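Local coordinates for glycosyl hydrolases family 31 family protein (Aspergillus niger, PDB 6DRU) that hydrolyses alpha-xylosidic bonds, releasing alpha-xylose from the non-reducing terminal glucose of xyloglucan oligosaccharides, as a glycoside hydrolase of family 31, at residues A[157-161]-A[635-641]; A[489-495]-A[539-544]; A[584-588]-A[698-702]; A[649-653]-A[664-668]. One frame throughout, in Å; residues are numbered along the deposited sequence.

Interaction 1 of 4, residues A[157-161]-A[635-641]. With NAG (2-acetamido-2-deoxy-beta-D-glucopyranose), chain E.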
# COMPACT_ATOMS: atom_id res chain seq x y z
N ASP A 157 -7.44 -27.85 -18.77
CA ASP A 157 -7.92 -27.04 -19.88
C ASP A 157 -8.11 -27.82 -21.17
O ASP A 157 -8.64 -27.24 -22.13
CB ASP A 157 -6.96 -25.87 -20.14
CG ASP A 157 -5.53 -26.32 -20.42
OD1 ASP A 157 -5.26 -27.54 -20.34
OD2 ASP A 157 -4.68 -25.46 -20.73
N HIS A 158 -7.70 -29.09 -21.23
CA HIS A 158 -7.86 -29.93 -22.42
C HIS A 158 -7.06 -29.39 -23.60
O HIS A 158 -7.47 -29.54 -24.76
CB HIS A 158 -9.34 -30.09 -22.79
CG HIS A 158 -9.66 -31.38 -23.46
ND1 HIS A 158 -10.93 -31.93 -23.45
CD2 HIS A 158 -8.89 -32.24 -24.17
CE1 HIS A 158 -10.92 -33.07 -24.12
NE2 HIS A 158 -9.69 -33.28 -24.57
N MET A 159 -5.92 -28.75 -23.32
CA MET A 159 -5.08 -28.16 -24.35
C MET A 159 -3.62 -28.47 -24.07
O MET A 159 -3.19 -28.50 -22.91
CB MET A 159 -5.25 -26.63 -24.41
CG MET A 159 -6.69 -26.15 -24.45
SD MET A 159 -6.82 -24.36 -24.26
CE MET A 159 -6.16 -23.83 -25.83
N ILE A 160 -2.86 -28.71 -25.14
CA ILE A 160 -1.40 -28.75 -25.04
C ILE A 160 -0.75 -27.52 -25.66
O ILE A 160 0.42 -27.25 -25.36
CB ILE A 160 -0.83 -30.04 -25.67
CG1 ILE A 160 -1.30 -30.19 -27.12
CG2 ILE A 160 -1.18 -31.26 -24.83
CD1 ILE A 160 -0.62 -31.33 -27.85
N ASN A 161 -1.45 -26.78 -26.52
CA ASN A 161 -0.99 -25.50 -27.02
C ASN A 161 -1.60 -24.41 -26.15
O ASN A 161 -2.81 -24.16 -26.22
CB ASN A 161 -1.38 -25.31 -28.49
CG ASN A 161 -0.92 -23.98 -29.05
OD1 ASN A 161 -0.02 -23.33 -28.50
ND2 ASN A 161 -1.53 -23.56 -30.14
N ASN A 635 -5.33 -27.93 -31.04
CA ASN A 635 -5.64 -28.78 -29.89
C ASN A 635 -6.62 -29.88 -30.28
O ASN A 635 -7.65 -30.10 -29.63
CB ASN A 635 -6.17 -27.94 -28.73
CG ASN A 635 -5.12 -26.98 -28.18
OD1 ASN A 635 -4.15 -27.40 -27.55
ND2 ASN A 635 -5.32 -25.69 -28.42
N SER A 636 -6.31 -30.57 -31.37
CA SER A 636 -7.10 -31.70 -31.81
C SER A 636 -7.04 -32.83 -30.79
O SER A 636 -6.04 -33.00 -30.07
CB SER A 636 -6.61 -32.20 -33.18
OG SER A 636 -7.15 -33.48 -33.48
N ASN A 637 -8.12 -33.62 -30.72
CA ASN A 637 -8.15 -34.76 -29.81
C ASN A 637 -7.05 -35.77 -30.12
O ASN A 637 -6.68 -36.55 -29.23
CB ASN A 637 -9.52 -35.45 -29.87
CG ASN A 637 -10.66 -34.53 -29.47
OD1 ASN A 637 -11.11 -33.71 -30.27
ND2 ASN A 637 -11.14 -34.68 -28.24
N TYR A 638 -6.52 -35.78 -31.34
CA TYR A 638 -5.45 -36.70 -31.69
C TYR A 638 -4.12 -36.33 -31.03
O TYR A 638 -3.24 -37.19 -30.92
CB TYR A 638 -5.27 -36.76 -33.21
CG TYR A 638 -6.46 -37.34 -33.93
CD1 TYR A 638 -7.09 -38.49 -33.46
CD2 TYR A 638 -6.97 -36.75 -35.07
CE1 TYR A 638 -8.18 -39.03 -34.11
CE2 TYR A 638 -8.06 -37.27 -35.73
CZ TYR A 638 -8.66 -38.41 -35.25
OH TYR A 638 -9.75 -38.94 -35.91
N THR A 639 -3.96 -35.08 -30.60
CA THR A 639 -2.74 -34.65 -29.93
C THR A 639 -2.92 -34.36 -28.45
O THR A 639 -1.95 -34.45 -27.69
CB THR A 639 -2.15 -33.41 -30.61
OG1 THR A 639 -3.17 -32.40 -30.72
CG2 THR A 639 -1.65 -33.77 -32.00
N THR A 640 -4.14 -34.01 -28.01
CA THR A 640 -4.41 -33.78 -26.60
C THR A 640 -4.82 -35.05 -25.86
O THR A 640 -4.86 -35.03 -24.62
CB THR A 640 -5.50 -32.72 -26.43
OG1 THR A 640 -6.75 -33.22 -26.91
CG2 THR A 640 -5.13 -31.45 -27.18
N GLN A 641 -5.11 -36.14 -26.57
CA GLN A 641 -5.54 -37.38 -25.94
C GLN A 641 -4.76 -38.60 -26.42
O GLN A 641 -5.10 -39.73 -26.06
CB GLN A 641 -7.04 -37.61 -26.17
CG GLN A 641 -7.92 -36.47 -25.68
CD GLN A 641 -9.40 -36.72 -25.92
OE1 GLN A 641 -10.20 -35.79 -26.01
NE2 GLN A 641 -9.77 -37.99 -26.01
C1 NAG E . -12.35 -33.93 -27.88
C2 NAG E . -13.39 -34.60 -27.01
C3 NAG E . -14.54 -33.72 -26.70
C4 NAG E . -14.06 -32.38 -26.19
C5 NAG E . -13.10 -31.79 -27.19
C6 NAG E . -12.62 -30.44 -26.71
C7 NAG E . -13.60 -37.05 -27.10
C8 NAG E . -14.09 -38.30 -27.80
N2 NAG E . -13.86 -35.78 -27.66
O3 NAG E . -15.37 -34.36 -25.75
O4 NAG E . -15.16 -31.52 -26.01
O5 NAG E . -12.02 -32.67 -27.35
O6 NAG E . -11.22 -30.42 -26.64
O7 NAG E . -12.97 -37.15 -26.06

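Interaction 2 of 4, residues A[489-495]-A[539-544]. With NAG (2-acetamido-2-deoxy-beta-D-glucopyranose), chain B.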
# COMPACT_ATOMS: atom_id res chain seq x y z
N THR A 489 -13.58 -35.05 -11.11
CA THR A 489 -14.89 -35.66 -11.09
C THR A 489 -14.88 -36.98 -11.86
O THR A 489 -14.18 -37.12 -12.86
CB THR A 489 -15.95 -34.72 -11.67
OG1 THR A 489 -15.45 -34.13 -12.88
CG2 THR A 489 -16.29 -33.62 -10.67
N SER A 490 -15.67 -37.94 -11.38
CA SER A 490 -15.73 -39.27 -11.99
C SER A 490 -16.78 -39.28 -13.10
O SER A 490 -17.87 -39.83 -12.97
CB SER A 490 -16.01 -40.32 -10.93
OG SER A 490 -14.98 -40.37 -9.96
N VAL A 491 -16.42 -38.66 -14.22
CA VAL A 491 -17.24 -38.63 -15.42
C VAL A 491 -16.34 -38.85 -16.63
O VAL A 491 -15.11 -38.83 -16.52
CB VAL A 491 -18.03 -37.31 -15.57
CG1 VAL A 491 -19.13 -37.22 -14.54
CG2 VAL A 491 -17.09 -36.12 -15.47
N TRP A 492 -16.97 -39.06 -17.79
CA TRP A 492 -16.22 -39.39 -18.99
C TRP A 492 -15.37 -38.22 -19.47
O TRP A 492 -14.22 -38.40 -19.88
CB TRP A 492 -17.16 -39.86 -20.09
CG TRP A 492 -17.63 -41.26 -19.89
CD1 TRP A 492 -18.84 -41.66 -19.41
CD2 TRP A 492 -16.89 -42.46 -20.17
NE1 TRP A 492 -18.91 -43.04 -19.37
CE2 TRP A 492 -17.72 -43.55 -19.83
CE3 TRP A 492 -15.61 -42.71 -20.67
CZ2 TRP A 492 -17.31 -44.87 -19.97
CZ3 TRP A 492 -15.21 -44.03 -20.81
CH2 TRP A 492 -16.05 -45.09 -20.47
N ASP A 493 -15.93 -37.00 -19.44
CA ASP A 493 -15.20 -35.84 -19.94
C ASP A 493 -13.91 -35.61 -19.16
O ASP A 493 -12.91 -35.16 -19.73
CB ASP A 493 -16.08 -34.60 -19.89
CG ASP A 493 -15.42 -33.39 -20.52
OD1 ASP A 493 -14.78 -33.54 -21.58
OD2 ASP A 493 -15.55 -32.28 -19.95
N THR A 494 -13.91 -35.92 -17.86
CA THR A 494 -12.72 -35.71 -17.04
C THR A 494 -11.57 -36.60 -17.50
O THR A 494 -10.42 -36.17 -17.54
CB THR A 494 -13.04 -35.97 -15.57
OG1 THR A 494 -14.01 -35.01 -15.12
CG2 THR A 494 -11.79 -35.87 -14.73
N LEU A 495 -11.87 -37.85 -17.86
CA LEU A 495 -10.82 -38.76 -18.30
C LEU A 495 -10.11 -38.23 -19.54
O LEU A 495 -8.90 -38.42 -19.69
CB LEU A 495 -11.41 -40.15 -18.56
CG LEU A 495 -10.56 -41.15 -19.35
CD1 LEU A 495 -9.38 -41.61 -18.53
CD2 LEU A 495 -11.41 -42.33 -19.79
N GLU A 539 -18.07 -49.33 -16.28
CA GLU A 539 -17.46 -49.15 -17.60
C GLU A 539 -16.41 -48.06 -17.57
O GLU A 539 -15.29 -48.24 -18.06
CB GLU A 539 -18.54 -48.83 -18.63
CG GLU A 539 -18.01 -48.65 -20.04
CD GLU A 539 -19.03 -48.03 -20.98
OE1 GLU A 539 -20.08 -47.56 -20.48
OE2 GLU A 539 -18.79 -48.01 -22.20
N LEU A 540 -16.75 -46.91 -16.97
CA LEU A 540 -15.80 -45.79 -16.90
C LEU A 540 -14.55 -46.18 -16.13
O LEU A 540 -13.43 -45.84 -16.54
CB LEU A 540 -16.48 -44.58 -16.26
CG LEU A 540 -15.59 -43.37 -15.99
CD1 LEU A 540 -14.89 -42.90 -17.27
CD2 LEU A 540 -16.40 -42.24 -15.38
N TYR A 541 -14.70 -46.87 -15.00
CA TYR A 541 -13.54 -47.21 -14.18
C TYR A 541 -12.59 -48.15 -14.92
O TYR A 541 -11.37 -47.99 -14.85
CB TYR A 541 -13.98 -47.83 -12.86
CG TYR A 541 -12.81 -48.20 -11.97
CD1 TYR A 541 -12.16 -47.24 -11.22
CD2 TYR A 541 -12.35 -49.51 -11.90
CE1 TYR A 541 -11.08 -47.57 -10.42
CE2 TYR A 541 -11.28 -49.85 -11.10
CZ TYR A 541 -10.65 -48.87 -10.36
OH TYR A 541 -9.58 -49.20 -9.56
N VAL A 542 -13.14 -49.14 -15.63
CA VAL A 542 -12.28 -50.10 -16.32
C VAL A 542 -11.53 -49.42 -17.45
O VAL A 542 -10.35 -49.71 -17.69
CB VAL A 542 -13.12 -51.30 -16.82
CG1 VAL A 542 -12.31 -52.17 -17.76
CG2 VAL A 542 -13.61 -52.12 -15.63
N ARG A 543 -12.18 -48.49 -18.16
CA ARG A 543 -11.47 -47.69 -19.15
C ARG A 543 -10.38 -46.86 -18.49
O ARG A 543 -9.26 -46.75 -19.01
CB ARG A 543 -12.46 -46.78 -19.89
CG ARG A 543 -13.49 -47.51 -20.73
CD ARG A 543 -12.84 -48.23 -21.89
NE ARG A 543 -13.82 -48.61 -22.91
CZ ARG A 543 -13.53 -49.26 -24.02
NH1 ARG A 543 -12.27 -49.61 -24.28
NH2 ARG A 543 -14.48 -49.56 -24.89
N TRP A 544 -10.68 -46.26 -17.34
CA TRP A 544 -9.73 -45.39 -16.65
C TRP A 544 -8.57 -46.20 -16.07
O TRP A 544 -7.40 -45.83 -16.23
CB TRP A 544 -10.45 -44.61 -15.56
CG TRP A 544 -9.86 -43.27 -15.25
CD1 TRP A 544 -8.54 -42.95 -15.17
CD2 TRP A 544 -10.58 -42.06 -14.97
NE1 TRP A 544 -8.39 -41.62 -14.86
CE2 TRP A 544 -9.63 -41.05 -14.73
CE3 TRP A 544 -11.94 -41.74 -14.90
CZ2 TRP A 544 -10.00 -39.74 -14.43
CZ3 TRP A 544 -12.30 -40.44 -14.59
CH2 TRP A 544 -11.33 -39.46 -14.36
C1 NAG B . -15.57 -31.15 -24.68
C2 NAG B . -16.20 -29.77 -24.69
C3 NAG B . -16.99 -29.50 -23.47
C4 NAG B . -17.93 -30.64 -23.16
C5 NAG B . -17.18 -31.95 -23.16
C6 NAG B . -18.15 -33.09 -22.93
C7 NAG B . -15.04 -28.02 -25.99
C8 NAG B . -13.95 -26.98 -26.10
N2 NAG B . -15.17 -28.79 -24.81
O3 NAG B . -17.68 -28.28 -23.63
O4 NAG B . -18.52 -30.44 -21.90
O5 NAG B . -16.54 -32.13 -24.39
O6 NAG B . -19.12 -33.11 -23.95
O7 NAG B . -15.80 -28.20 -26.92
O HOH W 1 -21.00 -45.08 -18.78

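Interaction 3 of 4, residues A[584-588]-A[698-702]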
# COMPACT_ATOMS: atom_id res chain seq x y z
N ILE A 584 -10.70 -58.40 -15.84
CA ILE A 584 -10.19 -57.31 -16.66
C ILE A 584 -9.23 -56.44 -15.87
O ILE A 584 -8.15 -56.08 -16.35
CB ILE A 584 -11.35 -56.47 -17.23
CG1 ILE A 584 -12.41 -57.38 -17.86
CG2 ILE A 584 -10.84 -55.48 -18.26
CD1 ILE A 584 -13.57 -56.61 -18.47
N ILE A 585 -9.60 -56.10 -14.63
CA ILE A 585 -8.76 -55.23 -13.81
C ILE A 585 -7.46 -55.94 -13.44
O ILE A 585 -6.38 -55.33 -13.48
CB ILE A 585 -9.54 -54.78 -12.56
CG1 ILE A 585 -10.82 -54.05 -12.96
CG2 ILE A 585 -8.67 -53.88 -11.69
CD1 ILE A 585 -11.74 -53.74 -11.80
N VAL A 586 -7.54 -57.22 -13.08
CA VAL A 586 -6.35 -57.96 -12.67
C VAL A 586 -5.41 -58.18 -13.85
O VAL A 586 -4.19 -58.24 -13.67
CB VAL A 586 -6.76 -59.28 -12.00
CG1 VAL A 586 -5.54 -60.10 -11.63
CG2 VAL A 586 -7.60 -59.01 -10.76
N SER A 587 -5.95 -58.27 -15.07
CA SER A 587 -5.10 -58.44 -16.24
C SER A 587 -4.20 -57.23 -16.44
O SER A 587 -3.00 -57.38 -16.75
CB SER A 587 -5.95 -58.69 -17.48
OG SER A 587 -6.60 -57.50 -17.90
N TYR A 588 -4.74 -56.03 -16.28
CA TYR A 588 -3.93 -54.83 -16.43
C TYR A 588 -2.94 -54.68 -15.28
O TYR A 588 -1.87 -54.09 -15.47
CB TYR A 588 -4.83 -53.60 -16.54
CG TYR A 588 -5.41 -53.41 -17.92
CD1 TYR A 588 -4.62 -52.92 -18.96
CD2 TYR A 588 -6.73 -53.73 -18.19
CE1 TYR A 588 -5.14 -52.76 -20.23
CE2 TYR A 588 -7.26 -53.57 -19.46
CZ TYR A 588 -6.46 -53.08 -20.47
OH TYR A 588 -6.98 -52.91 -21.73
N LEU A 698 -14.25 -53.41 -24.12
CA LEU A 698 -14.03 -52.81 -22.81
C LEU A 698 -12.74 -53.28 -22.16
O LEU A 698 -12.16 -52.55 -21.35
CB LEU A 698 -15.23 -53.09 -21.89
CG LEU A 698 -15.07 -52.84 -20.39
CD1 LEU A 698 -15.03 -51.35 -20.12
CD2 LEU A 698 -16.20 -53.50 -19.61
N GLN A 699 -12.25 -54.46 -22.52
CA GLN A 699 -11.05 -55.02 -21.93
C GLN A 699 -9.77 -54.57 -22.63
O GLN A 699 -8.68 -54.86 -22.14
CB GLN A 699 -11.10 -56.55 -21.94
CG GLN A 699 -12.50 -57.13 -21.94
CD GLN A 699 -13.09 -57.24 -23.33
OE1 GLN A 699 -12.36 -57.35 -24.32
NE2 GLN A 699 -14.42 -57.21 -23.42
N HIS A 700 -9.88 -53.88 -23.77
CA HIS A 700 -8.72 -53.48 -24.56
C HIS A 700 -8.64 -51.96 -24.63
O HIS A 700 -9.63 -51.29 -24.95
CB HIS A 700 -8.79 -54.07 -25.97
CG HIS A 700 -8.66 -55.56 -26.01
ND1 HIS A 700 -8.13 -56.28 -24.96
CD2 HIS A 700 -8.99 -56.46 -26.96
CE1 HIS A 700 -8.14 -57.57 -25.27
NE2 HIS A 700 -8.65 -57.70 -26.48
N ILE A 701 -7.47 -51.42 -24.32
CA ILE A 701 -7.19 -49.99 -24.47
C ILE A 701 -6.37 -49.79 -25.74
O ILE A 701 -5.37 -50.50 -25.93
CB ILE A 701 -6.46 -49.41 -23.25
CG1 ILE A 701 -6.12 -47.94 -23.48
CG2 ILE A 701 -5.22 -50.23 -22.89
CD1 ILE A 701 -5.47 -47.27 -22.31
N PRO A 702 -6.76 -48.88 -26.63
CA PRO A 702 -6.03 -48.72 -27.90
C PRO A 702 -4.57 -48.36 -27.69
O PRO A 702 -4.24 -47.26 -27.23
CB PRO A 702 -6.80 -47.59 -28.60
CG PRO A 702 -8.17 -47.66 -28.03
CD PRO A 702 -7.99 -48.06 -26.59

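Interaction 4 of 4, residues A[649-653]-A[664-668]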
# COMPACT_ATOMS: atom_id res chain seq x y z
N LEU A 649 5.72 -47.18 -27.36
CA LEU A 649 4.28 -47.36 -27.20
C LEU A 649 3.53 -46.08 -27.54
O LEU A 649 3.95 -44.99 -27.15
CB LEU A 649 3.95 -47.79 -25.77
CG LEU A 649 4.43 -49.19 -25.36
CD1 LEU A 649 4.10 -49.45 -23.90
CD2 LEU A 649 3.80 -50.25 -26.25
N LEU A 650 2.43 -46.23 -28.28
CA LEU A 650 1.51 -45.13 -28.57
C LEU A 650 0.17 -45.46 -27.93
O LEU A 650 -0.45 -46.47 -28.28
CB LEU A 650 1.36 -44.91 -30.07
CG LEU A 650 0.30 -43.89 -30.48
CD1 LEU A 650 0.85 -42.48 -30.39
CD2 LEU A 650 -0.22 -44.17 -31.88
N VAL A 651 -0.28 -44.60 -27.02
CA VAL A 651 -1.46 -44.85 -26.20
C VAL A 651 -2.54 -43.84 -26.55
O VAL A 651 -2.24 -42.67 -26.84
CB VAL A 651 -1.12 -44.80 -24.70
CG1 VAL A 651 -2.33 -45.17 -23.85
CG2 VAL A 651 0.06 -45.72 -24.39
N SER A 652 -3.80 -44.28 -26.51
CA SER A 652 -4.95 -43.40 -26.73
C SER A 652 -6.13 -43.97 -25.97
O SER A 652 -6.75 -44.96 -26.41
CB SER A 652 -5.27 -43.24 -28.21
OG SER A 652 -6.44 -42.46 -28.40
N PRO A 653 -6.48 -43.40 -24.82
CA PRO A 653 -7.57 -43.96 -24.01
C PRO A 653 -8.93 -43.72 -24.65
O PRO A 653 -9.15 -42.76 -25.38
CB PRO A 653 -7.45 -43.21 -22.68
CG PRO A 653 -6.11 -42.55 -22.71
CD PRO A 653 -5.82 -42.27 -24.15
N VAL A 664 -7.87 -43.89 -33.89
CA VAL A 664 -6.54 -43.49 -33.44
C VAL A 664 -5.76 -42.96 -34.63
O VAL A 664 -5.73 -43.60 -35.69
CB VAL A 664 -5.80 -44.67 -32.78
CG1 VAL A 664 -4.40 -44.25 -32.37
CG2 VAL A 664 -6.59 -45.19 -31.58
N TYR A 665 -5.14 -41.80 -34.46
CA TYR A 665 -4.27 -41.25 -35.49
C TYR A 665 -2.86 -41.80 -35.31
O TYR A 665 -2.21 -41.54 -34.29
CB TYR A 665 -4.24 -39.72 -35.44
CG TYR A 665 -3.27 -39.14 -36.44
CD1 TYR A 665 -3.60 -39.10 -37.79
CD2 TYR A 665 -2.03 -38.66 -36.05
CE1 TYR A 665 -2.72 -38.59 -38.72
CE2 TYR A 665 -1.15 -38.14 -36.98
CZ TYR A 665 -1.50 -38.11 -38.31
OH TYR A 665 -0.63 -37.60 -39.24
N LEU A 666 -2.40 -42.57 -36.29
CA LEU A 666 -1.03 -43.07 -36.29
C LEU A 666 -0.14 -42.05 -36.99
O LEU A 666 -0.32 -41.82 -38.19
CB LEU A 666 -0.95 -44.42 -36.99
CG LEU A 666 -1.86 -45.49 -36.39
CD1 LEU A 666 -1.96 -46.67 -37.33
CD2 LEU A 666 -1.34 -45.92 -35.03
N PRO A 667 0.80 -41.42 -36.29
CA PRO A 667 1.64 -40.41 -36.94
C PRO A 667 2.59 -41.04 -37.95
O PRO A 667 2.88 -42.24 -37.93
CB PRO A 667 2.42 -39.79 -35.77
CG PRO A 667 1.68 -40.21 -34.53
CD PRO A 667 1.09 -41.54 -34.85
N GLN A 668 3.08 -40.19 -38.85
CA GLN A 668 4.08 -40.60 -39.82
C GLN A 668 5.44 -40.70 -39.15
O GLN A 668 5.78 -39.89 -38.28
CB GLN A 668 4.14 -39.59 -40.97
CG GLN A 668 5.10 -39.95 -42.08
CD GLN A 668 4.43 -40.73 -43.19
OE1 GLN A 668 4.42 -41.96 -43.18
NE2 GLN A 668 3.85 -40.02 -44.15

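Interaction 1 of 4, residues A[157-161]-A[635-641]
His158 and Gln641 meet beside an N-glycosylated asparagine, where the loop between strands 149-151 and 166-168 packs on the short helix 637-640 of the C-terminal region. His158 NE2 donates to Gln641 OE1 over 2.9 Å, with the acceptor in the imidazole plane and the donor tilted 25° from the amide plane. The histidine holds CG trans to its backbone nitrogen (chi1 -150°), which brings the ring to the glutamine. Asn637 ND2, the nitrogen that carries the sugar, donates to the same oxygen over 2.7 Å and reaches it from the opposite face, so two N-H groups clamp the glutamine. Its other end, NE2, makes a weak bond to the acetamido oxygen O7 of the N-acetylglucosamine, whose hydroxyl O6 lies over one face of the imidazole. A ring with a donor at its edge and a flat face for a sugar suits this place well.

On the other flank, Asn635 OD1 is gripped by two backbone amides of the loop, straight and in the carbonyl plane by Asn161 N (3.0 Å) and weakly by Ile160 N. Ile160 CD1 lies 3.4 Å from Thr639 O and against its CB, and apolar bulk fits there because Leu503 and Val632 also border it. The preceding helix closes in a Schellman motif at Asn635, and the next residue, Ser636, is the N-cap of helix 637-640, its OG accepting from Tyr638 N at 3.2 Å.

Interaction 2 of 4, residues A[489-495]-A[539-544]
The CA atoms of Trp492 and Leu540 come within 6.7 Å and those of Leu495 and Trp544 within 6.9 Å, the first turn of helix 492-508 meeting the middle of helix 535-548. Each of these pairs is a CH-pi contact, with the tryptophan supplied by one helix in the first and by the other in the second. Leu540 CD1 sits over the six-membered ring of Trp492, 3.5 Å from its centroid, while its other branch, CD2, rests on the backbone of Val491. Leu495 CD1 stands almost straight above the five-membered ring of Trp544, 3.6 Å from the centroid and 4° off the normal. Leu495 has CG trans to the backbone nitrogen (chi1 165°), which puts CD1 over that indole and leaves CD2 to approach Leu540 CD1. These helices belong to the family 31 TIM-barrel domain, and the turn 489-491 ahead of the first follows closely on Asp487, assigned as the proton donor.

Around the rims the partners change. Arg543 presents its aliphatic CG to the edge of Trp492, 3.5 Å from CH2, and its guanidinium continues to the carbonyl of Ala696. A water accepts from Trp492 NE1 and donates to Glu539 OE1, which gives the indole N-H a polar partner; Glu539 OE2 accepts from Asn658 N. Thr494 turns its methyl CG2 to the edge of Trp544, 3.6 Å from CH2, while its hydroxyl OG1 pairs with Thr489 OG1 at 2.8 Å.

Interaction 3 of 4, residues A[584-588]-A[698-702]
A seam between the TIM-barrel domain and the C-terminal domain of the family 31 enzyme is closed here, where helix 582-594 meets the loop joining strands 690-695 and 703-705. Tyr588 supplies the polar link: its OH donates to the carbonyl oxygen Gln699 O over 2.6 Å, approaching from above the carbonyl plane, 45° out of it, and not along a lone pair. A long, rigid phenol suits the task, and with CG trans to the carbonyl carbon (chi1 -80°) it carries its hydroxyl clear of the helix to the loop backbone. Ile701 CG2 comes obliquely to the phenol, 3.4 Å from Tyr588 OH and 3.7 Å from CE1.

One helical turn earlier, Ile584 packs against the loop with both branches. CG2 lies 3.7 Å from Gln699 CA, and CD1 rests at the same distance on Gln699 CG and at 4.2 Å from Leu698 CD2. The glutamine offers its aliphatic stem to the helix while its amide end leads away, as befits an exposed residue.

Helix 535-548 lies alongside: Val542 touches both Ile584 and Leu698, and Ala546 touches Tyr588. Farther along the loop, Pro702 reaches Trp662 and Val664 of strand 661-666 and pairs through its backbone with Ser652.

Interaction 4 of 4, residues A[649-653]-A[664-668]
Leu650 projects from strand 649-651 as the main knob of this contact, and one of its two methyls, CD2, makes its close contacts. It enters a shallow hollow on the facing strand, walled by Val664, Leu666 and Pro667 and floored by the backbone at Tyr665. From Leu650 CD2, the nearest wall, Leu666 CD2, is 3.8 Å away. Val664 CG1 and Pro667 CD each lie 4.2 Å from Leu650 CD2, and the floor atom Tyr665 O is 4.1 Å from Leu650 CD2. Leu650 has CG opposite the backbone nitrogen (chi1 173°), which carries the branch out across the gap. Leu666 comes to meet it although its own first bond is not aimed at the other strand, and the two leucines meet at a slant.

A smaller bump fits a smaller space at the other end, where Ser652 CB abuts Val664 CG2 at 4.1 Å. A short side chain is apt here because the backbones have drawn nearer, the CA atoms of Ser652 and Val664 being 6.9 Å apart against 8.4 Å for Leu650 and Leu666. The Ser652 hydroxyl has a weak bond to Trp662 NE1. Phe704 touches Val664 and Leu666, extending the apolar layer.

No backbone bonds join the two strands: 649-651 pairs with 643-645 and 703-705, and 661-666 with 690-695. Their axes lie 9.2 Å apart, running at 148°, an arrangement typical of two sheets packed face to face in a beta-sandwich, here in the C-terminal domain.

Interaction 4 lies within the C-terminal domain and touches both interactions 1 and 3, which tie that domain to the rest of the chain. Gln641 O of interaction 1 lies 3.3 Å from Pro653 CD of interaction 4. A probable hydrogen bond from Ser652 N to Pro702 O (3.1 Å) ties interaction 4 to interaction 3, whose His700 O is 3.2 Å from Arg543 NH1 of interaction 2. Interactions 1 and 2 do not touch, yet residues of interaction 1 pack on helix 492-508, whose first turn belongs to interaction 2, and both border the glycan on Asn637. Interaction 2 comes nearest the catalytic centre: the Thr489 side chain is about 8 Å from both that of Asp487 and the bound xylose.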